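Local coordinates for mandelate racemase/muconate lactonizing enzyme (Roseovarius nubinhibens, PDB 2QDD), which is of unknown function but, as a magnesium-binding member of the enolase superfamily, probably acts as a racemase, lyase or related enzyme on a carboxylate substrate, at residues A[57-62]-A[241-246]. Sequence-based numbering, arbitrary orientation. Where two conformers were deposited one is given.
Sequences HSYLPA and MLDECL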
loop_
_atom_site.group_PDB
_atom_site.type_symbol
_atom_site.label_atom_id
_atom_site.label_comp_id
_atom_site.label_asym_id
_atom_site.label_seq_id
_atom_site.Cartn_x
_atom_site.Cartn_y
_atom_site.Cartn_z
ATOM N N HIS A 57 1.652 34.664 -19.782
ATOM C CA HIS A 57 0.396 34.211 -19.192
ATOM C C HIS A 57 0.114 32.730 -19.465
ATOM O O HIS A 57 -0.959 32.241 -19.131
ATOM C CB HIS A 57 -0.774 35.091 -19.657
ATOM C CG HIS A 57 -0.865 35.256 -21.143
ATOM N ND1 HIS A 57 -1.378 34.280 -21.971
ATOM C CD2 HIS A 57 -0.515 36.286 -21.949
ATOM C CE1 HIS A 57 -1.330 34.697 -23.224
ATOM N NE2 HIS A 57 -0.811 35.912 -23.238
ATOM N N SER A 58 1.084 32.030 -20.060
ATOM C CA SER A 58 0.892 30.636 -20.453
ATOM C C SER A 58 1.737 29.661 -19.627
ATOM O O SER A 58 1.502 28.453 -19.654
ATOM C CB SER A 58 1.148 30.459 -21.955
ATOM O OG SER A 58 2.515 30.215 -22.232
ATOM N N TYR A 59 2.708 30.192 -18.888
ATOM C CA TYR A 59 3.666 29.374 -18.143
ATOM C C TYR A 59 3.056 28.718 -16.896
ATOM O O TYR A 59 3.210 27.514 -16.684
ATOM C CB TYR A 59 4.899 30.210 -17.775
ATOM C CG TYR A 59 5.952 29.470 -16.984
ATOM C CD1 TYR A 59 6.624 28.372 -17.524
ATOM C CD2 TYR A 59 6.286 29.876 -15.699
ATOM C CE1 TYR A 59 7.589 27.688 -16.790
ATOM C CE2 TYR A 59 7.245 29.200 -14.954
ATOM C CZ TYR A 59 7.891 28.109 -15.503
ATOM O OH TYR A 59 8.846 27.446 -14.760
ATOM N N LEU A 60 2.373 29.524 -16.088
ATOM C CA LEU A 60 1.776 29.102 -14.827
ATOM C C LEU A 60 0.380 29.740 -14.737
ATOM O O LEU A 60 0.063 30.622 -15.543
ATOM C CB LEU A 60 2.653 29.571 -13.653
ATOM C CG LEU A 60 3.918 28.777 -13.327
ATOM C CD1 LEU A 60 4.703 29.478 -12.245
ATOM C CD2 LEU A 60 3.641 27.321 -12.948
ATOM N N PRO A 61 -0.470 29.294 -13.777
ATOM C CA PRO A 61 -1.714 30.026 -13.487
ATOM C C PRO A 61 -1.496 31.435 -12.940
ATOM O O PRO A 61 -1.684 31.679 -11.742
ATOM C CB PRO A 61 -2.411 29.146 -12.442
ATOM C CG PRO A 61 -1.784 27.816 -12.584
ATOM C CD PRO A 61 -0.371 28.075 -12.955
ATOM N N ALA A 62 -1.128 32.346 -13.836
ATOM C CA ALA A 62 -0.644 33.678 -13.486
ATOM C C ALA A 62 -0.635 34.555 -14.733
ATOM O O ALA A 62 -0.237 34.110 -15.805
ATOM C CB ALA A 62 0.757 33.594 -12.906
ATOM N N MET A 241 13.891 16.398 -10.682
ATOM C CA MET A 241 13.643 17.709 -10.089
ATOM C C MET A 241 12.236 18.155 -10.481
ATOM O O MET A 241 11.909 18.212 -11.668
ATOM C CB MET A 241 14.691 18.701 -10.614
ATOM C CG MET A 241 14.446 20.179 -10.314
ATOM S SD MET A 241 15.174 20.802 -8.797
ATOM C CE MET A 241 16.784 19.999 -8.728
ATOM N N LEU A 242 11.401 18.452 -9.490
ATOM C CA LEU A 242 10.065 18.984 -9.762
ATOM C C LEU A 242 10.021 20.496 -9.615
ATOM O O LEU A 242 10.858 21.073 -8.927
ATOM C CB LEU A 242 9.024 18.338 -8.854
ATOM C CG LEU A 242 8.808 16.834 -9.020
ATOM C CD1 LEU A 242 7.748 16.387 -8.049
ATOM C CD2 LEU A 242 8.423 16.460 -10.443
ATOM N N ASP A 243 9.043 21.127 -10.270
ATOM C CA ASP A 243 8.963 22.589 -10.367
ATOM C C ASP A 243 7.509 23.041 -10.533
ATOM O O ASP A 243 6.845 23.367 -9.553
ATOM C CB ASP A 243 9.861 23.101 -11.511
ATOM C CG ASP A 243 9.920 24.639 -11.601
ATOM O OD1 ASP A 243 9.486 25.343 -10.662
ATOM O OD2 ASP A 243 10.417 25.145 -12.630
ATOM N N GLU A 244 7.014 23.037 -11.767
ATOM C CA GLU A 244 5.781 23.752 -12.116
ATOM C C GLU A 244 4.492 23.134 -11.567
ATOM O O GLU A 244 3.483 23.826 -11.458
ATOM C CB GLU A 244 5.675 23.934 -13.631
ATOM C CG GLU A 244 6.718 24.892 -14.216
ATOM C CD GLU A 244 7.973 24.180 -14.706
ATOM O OE1 GLU A 244 8.140 22.979 -14.408
ATOM O OE2 GLU A 244 8.799 24.820 -15.391
ATOM N N CYS A 245 4.528 21.845 -11.222
ATOM C CA CYS A 245 3.351 21.160 -10.678
ATOM C C CYS A 245 3.110 21.438 -9.194
ATOM O O CYS A 245 2.101 21.008 -8.637
ATOM C CB CYS A 245 3.397 19.648 -10.953
ATOM S SG CYS A 245 4.834 18.765 -10.274
ATOM N N LEU A 246 4.032 22.160 -8.563
ATOM C CA LEU A 246 4.012 22.351 -7.117
ATOM C C LEU A 246 3.480 23.732 -6.730
ATOM O O LEU A 246 4.235 24.694 -6.617
ATOM C CB LEU A 246 5.413 22.149 -6.541
ATOM C CG LEU A 246 6.142 20.833 -6.793
ATOM C CD1 LEU A 246 7.622 21.079 -6.626
ATOM C CD2 LEU A 246 5.660 19.742 -5.847
HETATM O O HOH W 1 7.969 27.230 -12.044
#
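With CG trans to the backbone N (chi1 179°), Tyr59 sends its phenol across to Glu244, whose chain bends at chi2 (93°), so that CG lies against the hydroxyl and the carboxylate passes across the end of the phenol, with OE2 within bonding distance. The hydroxyl OH of Tyr59 donates to OE2 of Glu244 at 2.7 Å. It meets that oxygen on the anti side, somewhat out of the carboxylate plane, and OE2 lies at the ring edge, near the ring plane. Ring and carboxylate planes stand 79° apart. A water gives one hydrogen to Tyr59 OH (2.9 Å) and the other to Asp243 OD1 (2.8 Å). Here a loop of the N-terminal capping domain, between strand 47-52 and helix 64-78, closes over the C-terminal end of barrel strand 240-242, where Asp243 and Glu244 belong to the magnesium site with Asp196 and Glu220. A phenylalanine in place of Tyr59 would probably leave OE2 without this donor and the water without one of its acceptors. Lys267 bonds to the same hydroxyl and also pairs with Asp243, whose OD1 forms a salt bridge with Arg270. Beside the polar cluster, Leu60 CD2 rests 4.0 Å from Glu244 CB, the two side chains crossing at about a right angle.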